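Type-iv like pilin ttha1219 (Thermus thermophilus, PDB 5G23) is a type IV pilin-like protein that probably forms part of the pilus machinery used for DNA uptake in natural competence, and resembles type II secretion pseudopilins. Local coordinates at residues Arg58-Tyr61 and Thr62-Tyr65; Tyr109-Gln113 and Gly114-Trp118; Val184-Arg187 and Gly188-Ala192; Pro191-Thr194 and Pro195-Leu199; Ser200-Pro203 and Gly204-Ser207. All coordinates share one frame; numbering follows the deposited sequence.

Overall arrangement
Following the chain from its N terminus, contact 1 comes where helix 44-61 gives way to a turn leading into strand 69-75. Contact 2 closes the hairpin of strands 104-112 and 115-122 in the seven-stranded antiparallel sheet; it touches contact 1, with Glu59 packed against Tyr109 and Trp118. The other three lie along the excursion between strand 173-184 and helix 207-210. Contact 3 turns the chain after strand 173-184, contact 4 overlaps it at Pro191 and Ala192 and packs against the four-stranded sheet, and contact 5 leads into helix 207-210. Gly196 and Tyr201 join contacts 4 and 5. None nests within or crosses another.

Contact 1. Residues Arg58-Tyr61 and Thr62-Tyr65; sequences RELY and TVGY
The carbonyl O of Glu59 receives the hydroxyl of Thr62 at 2.8 Å from OG1, the donor tilted 29° from the carbonyl plane. The bond depends on a rotation that sets OG1 between the backbone N and the carbonyl carbon (chi1 70°), turning it back over the last turn of helix 44-61. The methyl of the same side chain, CG2, lies 3.5 Å from the carbonyl O of Arg58, so the two branches cover successive carbonyls. A valine in place of Thr62 would probably cost Glu59 O this hydroxyl donor and put an apolar methyl against it.

One residue further on, the N-H of Val63 reaches Leu60 O at 3.1 Å, nearly straight at 165° but from above the carbonyl plane. Beside it the side chains of Leu60 and Val63 run the same way, CD2 of Leu60 meeting CG2 of Val63 at 4.1 Å. A water lies within hydrogen-bonding distance of both Tyr61 O and Val63 O, and the type II turn Thr62-Tyr65 carries the chain onward, with Gly64 at its positive-phi position.

Outside these residues, Glu59 OE2 is hydrogen-bonded to Thr107 OG1, and Arg58 forms a salt bridge with Glu59 of the second subunit. The chemistry implies a helix terminus whose outgoing carbonyls are met by a hydroxyl and a backbone N-H, with a water close by, as the chain departs from the helix beside the subunit interface.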
loop_
_atom_site.group_PDB
_atom_site.type_symbol
_atom_site.label_atom_id
_atom_site.label_comp_id
_atom_site.label_asym_id
_atom_site.label_seq_id
_atom_site.Cartn_x
_atom_site.Cartn_y
_atom_site.Cartn_z
ATOM N N ARG B 58 4.167 -4.026 -4.143
ATOM C CA ARG B 58 3.062 -4.901 -4.528
ATOM C C ARG B 58 2.647 -4.640 -5.955
ATOM O O ARG B 58 2.302 -5.554 -6.694
ATOM C CB ARG B 58 1.886 -4.731 -3.584
ATOM C CG ARG B 58 0.796 -5.767 -3.762
ATOM C CD ARG B 58 -0.468 -5.591 -2.875
ATOM N NE ARG B 58 -1.356 -6.777 -3.025
ATOM C CZ ARG B 58 -1.784 -7.582 -2.055
ATOM N NH1 ARG B 58 -1.493 -7.334 -0.756
ATOM N NH2 ARG B 58 -2.554 -8.622 -2.367
ATOM N N GLU B 59 2.663 -3.382 -6.354
ATOM C CA GLU B 59 2.266 -3.023 -7.664
ATOM C C GLU B 59 3.321 -3.461 -8.716
ATOM O O GLU B 59 2.975 -3.921 -9.796
ATOM C CB GLU B 59 2.039 -1.513 -7.646
ATOM C CG GLU B 59 1.583 -0.856 -8.913
ATOM C CD GLU B 59 0.101 -0.910 -9.075
ATOM O OE1 GLU B 59 -0.583 -1.366 -8.131
ATOM O OE2 GLU B 59 -0.327 -0.623 -10.199
ATOM N N LEU B 60 4.593 -3.251 -8.436
ATOM C CA LEU B 60 5.633 -3.494 -9.407
ATOM C C LEU B 60 5.956 -4.994 -9.575
ATOM O O LEU B 60 6.389 -5.393 -10.660
ATOM C CB LEU B 60 6.896 -2.692 -9.080
ATOM C CG LEU B 60 6.683 -1.172 -9.238
ATOM C CD1 LEU B 60 7.852 -0.387 -8.686
ATOM C CD2 LEU B 60 6.455 -0.761 -10.702
ATOM N N TYR B 61 5.719 -5.797 -8.541
ATOM C CA TYR B 61 5.939 -7.234 -8.632
ATOM C C TYR B 61 5.120 -7.835 -9.790
ATOM O O TYR B 61 5.534 -8.792 -10.406
ATOM C CB TYR B 61 5.517 -7.908 -7.335
ATOM C CG TYR B 61 5.708 -9.387 -7.326
ATOM C CD1 TYR B 61 6.947 -9.925 -7.012
ATOM C CD2 TYR B 61 4.667 -10.260 -7.623
ATOM C CE1 TYR B 61 7.151 -11.297 -6.980
ATOM C CE2 TYR B 61 4.849 -11.627 -7.570
ATOM C CZ TYR B 61 6.127 -12.140 -7.267
ATOM O OH TYR B 61 6.361 -13.496 -7.250
ATOM N N THR B 62 3.952 -7.282 -10.022
ATOM C CA THR B 62 3.053 -7.812 -11.037
ATOM C C THR B 62 3.443 -7.434 -12.496
ATOM O O THR B 62 2.906 -7.946 -13.433
ATOM C CB THR B 62 1.576 -7.353 -10.763
ATOM O OG1 THR B 62 1.396 -5.956 -11.004
ATOM C CG2 THR B 62 1.181 -7.521 -9.337
ATOM N N VAL B 63 4.378 -6.494 -12.676
ATOM C CA VAL B 63 4.629 -5.959 -14.017
ATOM C C VAL B 63 5.069 -7.069 -14.919
ATOM O O VAL B 63 5.922 -7.856 -14.575
ATOM C CB VAL B 63 5.608 -4.769 -13.934
ATOM C CG1 VAL B 63 6.050 -4.379 -15.303
ATOM C CG2 VAL B 63 4.897 -3.586 -13.295
ATOM N N GLY B 64 4.450 -7.149 -16.106
ATOM C CA GLY B 64 4.773 -8.140 -17.067
ATOM C C GLY B 64 3.868 -9.363 -17.017
ATOM O O GLY B 64 3.920 -10.180 -17.888
ATOM N N TYR B 65 3.017 -9.458 -16.015
ATOM C CA TYR B 65 2.205 -10.657 -15.767
ATOM C C TYR B 65 1.342 -10.981 -16.953
ATOM O O TYR B 65 0.521 -10.158 -17.371
ATOM C CB TYR B 65 1.326 -10.443 -14.555
ATOM C CG TYR B 65 0.525 -11.660 -14.165
ATOM C CD1 TYR B 65 1.163 -12.768 -13.607
ATOM C CD2 TYR B 65 -0.833 -11.700 -14.346
ATOM C CE1 TYR B 65 0.447 -13.893 -13.229
ATOM C CE2 TYR B 65 -1.563 -12.825 -13.995
ATOM C CZ TYR B 65 -0.912 -13.909 -13.432
ATOM O OH TYR B 65 -1.633 -15.015 -13.110
HETATM O O HOH W 1 7.309 -9.252 -12.462
#

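Contact 2. Residues Tyr109-Gln113 and Gly114-Trp118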
loop_
_atom_site.group_PDB
_atom_site.type_symbol
_atom_site.label_atom_id
_atom_site.label_comp_id
_atom_site.label_asym_id
_atom_site.label_seq_id
_atom_site.Cartn_x
_atom_site.Cartn_y
_atom_site.Cartn_z
ATOM N N TYR B 109 4.988 5.700 -11.643
ATOM C CA TYR B 109 5.403 6.473 -10.526
ATOM C C TYR B 109 6.418 7.497 -10.988
ATOM O O TYR B 109 7.288 7.175 -11.809
ATOM C CB TYR B 109 6.062 5.566 -9.468
ATOM C CG TYR B 109 5.109 4.636 -8.855
ATOM C CD1 TYR B 109 4.278 5.075 -7.804
ATOM C CD2 TYR B 109 5.063 3.333 -9.213
ATOM C CE1 TYR B 109 3.375 4.211 -7.228
ATOM C CE2 TYR B 109 4.169 2.457 -8.635
ATOM C CZ TYR B 109 3.325 2.908 -7.651
ATOM O OH TYR B 109 2.485 2.018 -7.023
ATOM N N GLU B 110 6.341 8.693 -10.439
ATOM C CA GLU B 110 7.331 9.785 -10.677
ATOM C C GLU B 110 7.407 10.726 -9.512
ATOM O O GLU B 110 6.464 10.819 -8.773
ATOM C CB GLU B 110 6.849 10.653 -11.858
ATOM C CG GLU B 110 6.727 9.950 -13.190
ATOM C CD GLU B 110 6.630 10.914 -14.359
ATOM O OE1 GLU B 110 7.109 12.093 -14.234
ATOM O OE2 GLU B 110 6.039 10.493 -15.396
ATOM N N VAL B 111 8.513 11.453 -9.378
ATOM C CA VAL B 111 8.637 12.518 -8.376
ATOM C C VAL B 111 8.627 13.863 -9.098
ATOM O O VAL B 111 9.242 14.038 -10.140
ATOM C CB VAL B 111 9.924 12.430 -7.532
ATOM C CG1 VAL B 111 10.131 13.667 -6.650
ATOM C CG2 VAL B 111 9.840 11.266 -6.616
ATOM N N ASN B 112 7.905 14.789 -8.521
ATOM C CA ASN B 112 7.886 16.169 -9.019
ATOM C C ASN B 112 7.686 17.106 -7.831
ATOM O O ASN B 112 6.800 16.843 -6.992
ATOM C CB ASN B 112 6.714 16.331 -9.993
ATOM C CG ASN B 112 6.487 17.800 -10.366
ATOM O OD1 ASN B 112 5.536 18.440 -9.902
ATOM N ND2 ASN B 112 7.390 18.342 -11.168
ATOM N N GLN B 113 8.478 18.183 -7.750
ATOM C CA GLN B 113 8.333 19.177 -6.679
ATOM C C GLN B 113 8.241 18.558 -5.261
ATOM O O GLN B 113 7.351 18.907 -4.447
ATOM C CB GLN B 113 7.115 20.048 -6.925
ATOM C CG GLN B 113 7.268 20.896 -8.163
ATOM C CD GLN B 113 6.123 21.869 -8.293
ATOM O OE1 GLN B 113 5.096 21.757 -7.611
ATOM N NE2 GLN B 113 6.296 22.843 -9.148
ATOM N N GLY B 114 9.149 17.624 -4.980
ATOM C CA GLY B 114 9.243 17.069 -3.606
ATOM C C GLY B 114 8.161 16.063 -3.245
ATOM O O GLY B 114 8.030 15.700 -2.066
ATOM N N ALA B 115 7.351 15.635 -4.228
ATOM C CA ALA B 115 6.276 14.623 -4.040
ATOM C C ALA B 115 6.422 13.421 -4.989
ATOM O O ALA B 115 6.710 13.604 -6.169
ATOM C CB ALA B 115 4.908 15.242 -4.251
ATOM N N LEU B 116 6.235 12.213 -4.445
ATOM C CA LEU B 116 6.104 11.065 -5.216
ATOM C C LEU B 116 4.614 10.954 -5.606
ATOM O O LEU B 116 3.769 11.045 -4.759
ATOM C CB LEU B 116 6.569 9.834 -4.422
ATOM C CG LEU B 116 6.448 8.458 -5.084
ATOM C CD1 LEU B 116 7.380 8.290 -6.254
ATOM C CD2 LEU B 116 6.713 7.375 -4.042
ATOM N N ARG B 117 4.366 10.701 -6.874
ATOM C CA ARG B 117 3.043 10.553 -7.445
ATOM C C ARG B 117 2.854 9.278 -8.260
ATOM O O ARG B 117 3.813 8.667 -8.727
ATOM C CB ARG B 117 2.730 11.762 -8.312
ATOM C CG ARG B 117 2.701 13.091 -7.563
ATOM C CD ARG B 117 2.205 14.193 -8.508
ATOM N NE ARG B 117 2.063 15.464 -7.842
ATOM C CZ ARG B 117 3.097 16.278 -7.556
ATOM N NH1 ARG B 117 4.365 15.941 -7.893
ATOM N NH2 ARG B 117 2.896 17.417 -6.908
ATOM N N TRP B 118 1.608 8.852 -8.376
ATOM C CA TRP B 118 1.238 7.644 -9.029
ATOM C C TRP B 118 0.147 7.850 -10.038
ATOM O O TRP B 118 -0.782 8.699 -9.823
ATOM C CB TRP B 118 0.710 6.654 -7.967
ATOM C CG TRP B 118 0.138 5.373 -8.532
ATOM C CD1 TRP B 118 0.787 4.399 -9.283
ATOM C CD2 TRP B 118 -1.214 4.923 -8.409
ATOM N NE1 TRP B 118 -0.064 3.364 -9.574
ATOM C CE2 TRP B 118 -1.299 3.660 -9.063
ATOM C CE3 TRP B 118 -2.342 5.430 -7.747
ATOM C CZ2 TRP B 118 -2.488 2.945 -9.158
ATOM C CZ3 TRP B 118 -3.569 4.671 -7.819
ATOM C CH2 TRP B 118 -3.606 3.459 -8.526
#
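Tyr109 and Trp118 face each other across a beta hairpin, whose antiparallel strands 104-112 and 115-122 are joined by a type I' turn from Asn112 to Ala115. The aromatic interaction is an offset stack of the tyrosine ring on the five-membered ring of the indole, with centroids 4.7 Å apart and planes at 30°. Trp118 CD1 lies over one tyrosine face, 3.3 Å from Tyr109 CE1. An alanine replacing Tyr109 would probably strip the indole of this stacking partner and open a gap beside helix 44-61, where Tyr109 also packs on Leu56 and Glu59.

The apolar contacts continue on the same side of the sheet: CG2 of Val111 meets CD1 of Leu116 at 3.9 Å, their side chains crossing at about a right angle, and Phe145 packs against both.

Backbone hydrogen bonds pair Glu110 with Arg117 in both directions, and Asn112 with Ala115 likewise. The side-chain polar contact is on the other side of the sheet. There the extended arm of Arg117 runs toward the turn, its guanidinium passing over CB of Ala115. Asn112 O is thus gripped from opposite faces of its plane, by Ala115 N at 3.1 Å and by Arg117 NH1 at 2.7 Å.

Contact 3. Residues Val184-Arg187 and Gly188-Ala192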
loop_
_atom_site.group_PDB
_atom_site.type_symbol
_atom_site.label_atom_id
_atom_site.label_comp_id
_atom_site.label_asym_id
_atom_site.label_seq_id
_atom_site.Cartn_x
_atom_site.Cartn_y
_atom_site.Cartn_z
ATOM N N VAL B 184 11.711 15.900 6.920
ATOM C CA VAL B 184 10.646 16.658 7.596
ATOM C C VAL B 184 11.251 17.541 8.676
ATOM O O VAL B 184 12.316 17.206 9.250
ATOM C CB VAL B 184 9.622 15.723 8.356
ATOM C CG1 VAL B 184 8.734 14.954 7.435
ATOM C CG2 VAL B 184 10.305 14.807 9.331
ATOM N N PRO B 185 10.578 18.641 9.012
ATOM C CA PRO B 185 11.056 19.458 10.146
ATOM C C PRO B 185 10.885 18.751 11.467
ATOM O O PRO B 185 9.949 17.959 11.596
ATOM C CB PRO B 185 10.161 20.692 10.125
ATOM C CG PRO B 185 9.370 20.629 8.879
ATOM C CD PRO B 185 9.352 19.190 8.412
ATOM N N VAL B 186 11.757 19.054 12.411
ATOM C CA VAL B 186 11.643 18.554 13.781
ATOM C C VAL B 186 12.157 19.635 14.726
ATOM O O VAL B 186 13.203 20.236 14.504
ATOM C CB VAL B 186 12.370 17.183 13.927
ATOM C CG1 VAL B 186 13.878 17.330 13.828
ATOM C CG2 VAL B 186 12.003 16.520 15.267
ATOM N N ARG B 187 11.407 19.897 15.791
ATOM C CA ARG B 187 11.767 20.989 16.728
ATOM C C ARG B 187 13.116 20.660 17.362
ATOM O O ARG B 187 13.340 19.538 17.813
ATOM C CB ARG B 187 10.729 21.249 17.819
ATOM C CG ARG B 187 10.878 22.671 18.433
ATOM C CD ARG B 187 9.715 23.435 19.067
ATOM N NE ARG B 187 10.158 24.792 19.473
ATOM C CZ ARG B 187 10.094 25.919 18.743
ATOM N NH1 ARG B 187 9.576 25.926 17.519
ATOM N NH2 ARG B 187 10.535 27.050 19.250
ATOM N N GLY B 188 14.045 21.583 17.247
ATOM C CA GLY B 188 15.410 21.407 17.797
ATOM C C GLY B 188 16.403 20.864 16.787
ATOM O O GLY B 188 17.615 20.898 17.021
ATOM N N GLY B 189 15.903 20.384 15.656
ATOM C CA GLY B 189 16.772 19.914 14.596
ATOM C C GLY B 189 17.216 18.505 14.803
ATOM O O GLY B 189 17.032 17.916 15.881
ATOM N N ALA B 190 17.811 17.939 13.764
ATOM C CA ALA B 190 18.373 16.590 13.817
ATOM C C ALA B 190 19.782 16.681 13.351
ATOM O O ALA B 190 20.162 17.581 12.587
ATOM C CB ALA B 190 17.566 15.682 12.917
ATOM N N PRO B 191 20.613 15.767 13.800
ATOM C CA PRO B 191 21.970 15.798 13.276
ATOM C C PRO B 191 22.034 15.526 11.778
ATOM O O PRO B 191 21.149 14.881 11.216
ATOM C CB PRO B 191 22.713 14.732 14.097
ATOM C CG PRO B 191 21.661 13.897 14.752
ATOM C CD PRO B 191 20.336 14.624 14.677
ATOM N N ALA B 192 23.087 16.003 11.150
ATOM C CA ALA B 192 23.286 15.882 9.705
ATOM C C ALA B 192 23.277 14.413 9.240
ATOM O O ALA B 192 23.917 13.515 9.852
ATOM C CB ALA B 192 24.594 16.547 9.317
HETATM O O HOH W 2 15.616 18.354 18.230
#
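Val186 lays its CG1 methyl over the backbone of Gly189, 3.7 Å from that residue's carbonyl carbon, and reaches on to Ala190, whose CB is 4.1 Å from the same CG1. The methyl gets there because chi1 of Val186, 70°, sets CG1 between its own backbone N and carbonyl carbon, while CG2 is anti to the N. Val186 also packs on Leu221, at the start of strand 221-230, so the same side chain touches both the returning chain and that strand.

The backbone beside this contact forms a type II beta turn from Val186 to Gly189. It is closed by the N-H of Gly189, which donates to Val186 O at 2.9 Å from above the carbonyl plane, with an angle of 156° at the hydrogen. Gly188 occupies the positive-phi corner, where a CB would run into Arg187 O. Gly189 also has positive phi, and a CB there would be jammed against the carbonyl O of Gly188.

A water spans the turn, donating to Arg187 O at 2.6 Å and to Gly189 O at 2.8 Å. The extended side chain of Arg187 leads away from the turn, and its guanidinium lies near the like-charged one of Arg187 of the second subunit, without a bond between them.

Contact 4. Residues Pro191-Thr194 and Pro195-Leu199; sequences PAFT and PGSTL
Phe193 presents two different parts of its ring to the residues that follow it. On one side CD2 and CE2 lie along Pro195: CD2 is 4.2 Å from the proline CD, and CE2 is 3.8 Å from its CA. On the other, CG2 of Thr198 comes up to the ring edge near its plane, 4.0 Å from Phe193 CE1, the two side chains crossing at about a right angle. With CG anti to the backbone N (chi1 -177°), the phenyl group reaches toward the place where Thr198 arrives after the turns, and the later residues curl round to meet it. Ser197 OG approaches the same CE1 obliquely.

These side chains are brought together by two consecutive beta turns, a type II turn from Thr194 to Ser197 and a type I turn from Gly196 to Leu199, the latter closed by a weak backbone bond. In the first, Ser197 grips Thr194 O twice. Its N-H donates at 3.0 Å, tilted from the carbonyl plane, whereas its hydroxyl OG donates at 2.8 Å within that plane. The serine rotation, chi1 67°, folds OG back over its own backbone to make this second bond. A water completes a small polar ring, accepting from Thr194 N and donating to Ser197 OG at 3.1 Å.

The turns rest on the four-stranded sheet, where Phe193 and Pro195 both pack on Leu181 of strand 173-184. Glu224 of strand 221-230 accepts from Gly196 N through OE1 and bonds Thr198 OG1 through OE2, tying the two turns to that strand.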
loop_
_atom_site.group_PDB
_atom_site.type_symbol
_atom_site.label_atom_id
_atom_site.label_comp_id
_atom_site.label_asym_id
_atom_site.label_seq_id
_atom_site.Cartn_x
_atom_site.Cartn_y
_atom_site.Cartn_z
ATOM N N PRO B 191 20.613 15.767 13.800
ATOM C CA PRO B 191 21.970 15.798 13.276
ATOM C C PRO B 191 22.034 15.526 11.778
ATOM O O PRO B 191 21.149 14.881 11.216
ATOM C CB PRO B 191 22.713 14.732 14.097
ATOM C CG PRO B 191 21.661 13.897 14.752
ATOM C CD PRO B 191 20.336 14.624 14.677
ATOM N N ALA B 192 23.087 16.003 11.150
ATOM C CA ALA B 192 23.286 15.882 9.705
ATOM C C ALA B 192 23.277 14.413 9.240
ATOM O O ALA B 192 23.917 13.515 9.852
ATOM C CB ALA B 192 24.594 16.547 9.317
ATOM N N PHE B 193 22.487 14.145 8.206
ATOM C CA PHE B 193 22.292 12.787 7.784
ATOM C C PHE B 193 23.140 12.543 6.526
ATOM O O PHE B 193 23.290 13.415 5.707
ATOM C CB PHE B 193 20.816 12.585 7.480
ATOM C CG PHE B 193 20.475 11.221 7.104
ATOM C CD1 PHE B 193 20.388 10.236 8.079
ATOM C CD2 PHE B 193 20.238 10.896 5.766
ATOM C CE1 PHE B 193 20.069 8.944 7.747
ATOM C CE2 PHE B 193 19.919 9.614 5.426
ATOM C CZ PHE B 193 19.843 8.624 6.398
ATOM N N THR B 194 23.717 11.342 6.455
ATOM C CA THR B 194 24.477 10.900 5.289
ATOM C C THR B 194 23.668 9.854 4.493
ATOM O O THR B 194 23.536 8.706 4.918
ATOM C CB THR B 194 25.854 10.288 5.664
ATOM O OG1 THR B 194 26.597 11.274 6.397
ATOM C CG2 THR B 194 26.628 9.956 4.395
ATOM N N PRO B 195 23.139 10.282 3.323
ATOM C CA PRO B 195 22.360 9.305 2.563
ATOM C C PRO B 195 23.209 8.095 2.242
ATOM O O PRO B 195 24.365 8.259 1.888
ATOM C CB PRO B 195 21.989 10.075 1.292
ATOM C CG PRO B 195 21.857 11.509 1.816
ATOM C CD PRO B 195 23.077 11.615 2.699
ATOM N N GLY B 196 22.596 6.921 2.303
ATOM C CA GLY B 196 23.268 5.652 2.105
ATOM C C GLY B 196 23.736 5.006 3.403
ATOM O O GLY B 196 23.980 3.807 3.440
ATOM N N SER B 197 23.796 5.777 4.481
ATOM C CA SER B 197 24.372 5.271 5.729
ATOM C C SER B 197 23.522 4.197 6.397
ATOM O O SER B 197 24.055 3.399 7.182
ATOM C CB SER B 197 24.668 6.410 6.682
ATOM O OG SER B 197 23.507 7.041 7.137
ATOM N N THR B 198 22.210 4.123 6.103
ATOM C CA THR B 198 21.361 3.176 6.754
ATOM C C THR B 198 20.951 2.003 5.867
ATOM O O THR B 198 19.994 1.273 6.212
ATOM C CB THR B 198 20.082 3.835 7.367
ATOM O OG1 THR B 198 19.200 4.243 6.335
ATOM C CG2 THR B 198 20.434 5.010 8.239
ATOM N N LEU B 199 21.606 1.824 4.708
ATOM C CA LEU B 199 21.142 0.820 3.773
ATOM C C LEU B 199 21.873 -0.499 3.898
ATOM O O LEU B 199 23.029 -0.514 4.318
ATOM C CB LEU B 199 21.298 1.347 2.324
ATOM C CG LEU B 199 20.655 2.723 2.072
ATOM C CD1 LEU B 199 20.864 3.049 0.596
ATOM C CD2 LEU B 199 19.191 2.663 2.492
HETATM O O HOH W 3 23.820 9.624 8.741
#

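Contact 5. Residues Ser200-Pro203 and Gly204-Ser207; sequences SYPP and GLTS
The side chain of Tyr201 meets both the backbone and the side chain of Leu205: CB of Tyr201 is 3.4 Å from Leu205 O, and its CD1 is 4.1 Å from Leu205 CG. The tyrosine ring then runs on beside the chain, alongside the peptide linking Thr206 to Ser207, until OH comes 3.4 Å from Ser207 CB. Its course is set by chi1 of -64°, which turns CG anti to the carbonyl carbon.

Leu205 has a second neighbour in Pro202. The two side chains cross at a slant, CD2 of the leucine resting 3.8 Å from CD of the proline ring, and both residues pack on Trp155 of strand 154-156. Tyr201 in turn lies against Leu226 of strand 221-230 and against Leu212 beyond the following short helix.

What positions these groups is the fold of the backbone between them. The N-H of Leu205 donates to Pro202 O at 3.1 Å, almost straight at 168°, drawing the leucine back beside the proline. Pro203 provides the first corner of the bend, and Gly204 takes the positive-phi second corner, where a CB would clash with Pro203 O.

Past the bend, Thr206 OG1 is hydrogen-bonded to the backbone N of Leu209, as the N-cap of helix 207-210. The arrangement is thus a type II beta turn with a Pro-Gly corner, followed directly by a capped helix start.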
loop_
_atom_site.group_PDB
_atom_site.type_symbol
_atom_site.label_atom_id
_atom_site.label_comp_id
_atom_site.label_asym_id
_atom_site.label_seq_id
_atom_site.Cartn_x
_atom_site.Cartn_y
_atom_site.Cartn_z
ATOM N N SER B 200 21.196 -1.565 3.567
ATOM C CA SER B 200 21.814 -2.884 3.403
ATOM C C SER B 200 21.718 -3.198 1.964
ATOM O O SER B 200 20.622 -3.404 1.461
ATOM C CB SER B 200 21.029 -3.975 4.130
ATOM O OG SER B 200 21.101 -3.722 5.489
ATOM N N TYR B 201 22.824 -3.211 1.267
ATOM C CA TYR B 201 22.755 -3.387 -0.172
ATOM C C TYR B 201 22.809 -4.845 -0.531
ATOM O O TYR B 201 23.585 -5.613 0.029
ATOM C CB TYR B 201 23.925 -2.678 -0.843
ATOM C CG TYR B 201 23.965 -1.217 -0.699
ATOM C CD1 TYR B 201 23.306 -0.377 -1.592
ATOM C CD2 TYR B 201 24.718 -0.614 0.331
ATOM C CE1 TYR B 201 23.406 1.009 -1.492
ATOM C CE2 TYR B 201 24.833 0.748 0.424
ATOM C CZ TYR B 201 24.168 1.550 -0.465
ATOM O OH TYR B 201 24.305 2.934 -0.324
ATOM N N PRO B 202 22.062 -5.241 -1.547
ATOM C CA PRO B 202 22.353 -6.503 -2.123
ATOM C C PRO B 202 23.664 -6.564 -2.886
ATOM O O PRO B 202 24.236 -5.545 -3.254
ATOM C CB PRO B 202 21.187 -6.685 -3.115
ATOM C CG PRO B 202 20.843 -5.315 -3.542
ATOM C CD PRO B 202 21.162 -4.429 -2.374
ATOM N N PRO B 203 24.110 -7.791 -3.190
ATOM C CA PRO B 203 25.351 -7.944 -3.912
ATOM C C PRO B 203 25.401 -7.145 -5.196
ATOM O O PRO B 203 24.502 -7.239 -6.015
ATOM C CB PRO B 203 25.405 -9.446 -4.184
ATOM C CG PRO B 203 24.654 -10.066 -3.062
ATOM C CD PRO B 203 23.552 -9.102 -2.773
ATOM N N GLY B 204 26.471 -6.398 -5.377
ATOM C CA GLY B 204 26.701 -5.702 -6.585
ATOM C C GLY B 204 26.049 -4.321 -6.675
ATOM O O GLY B 204 26.358 -3.597 -7.605
ATOM N N LEU B 205 25.180 -3.932 -5.747
ATOM C CA LEU B 205 24.548 -2.588 -5.793
ATOM C C LEU B 205 25.303 -1.611 -4.908
ATOM O O LEU B 205 25.633 -1.947 -3.734
ATOM C CB LEU B 205 23.092 -2.653 -5.344
ATOM C CG LEU B 205 22.276 -1.387 -5.448
ATOM C CD1 LEU B 205 22.150 -0.882 -6.892
ATOM C CD2 LEU B 205 20.872 -1.614 -4.937
ATOM N N THR B 206 25.577 -0.408 -5.420
ATOM C CA THR B 206 26.371 0.557 -4.712
ATOM C C THR B 206 25.662 1.956 -4.665
ATOM O O THR B 206 24.759 2.284 -5.481
ATOM C CB THR B 206 27.702 0.740 -5.401
ATOM O OG1 THR B 206 27.439 1.200 -6.743
ATOM C CG2 THR B 206 28.517 -0.555 -5.403
ATOM N N SER B 207 26.053 2.760 -3.682
ATOM C CA SER B 207 25.592 4.140 -3.637
ATOM C C SER B 207 25.972 4.882 -4.919
ATOM O O SER B 207 25.238 5.806 -5.317
ATOM C CB SER B 207 26.148 4.914 -2.416
ATOM O OG SER B 207 27.560 4.854 -2.418
#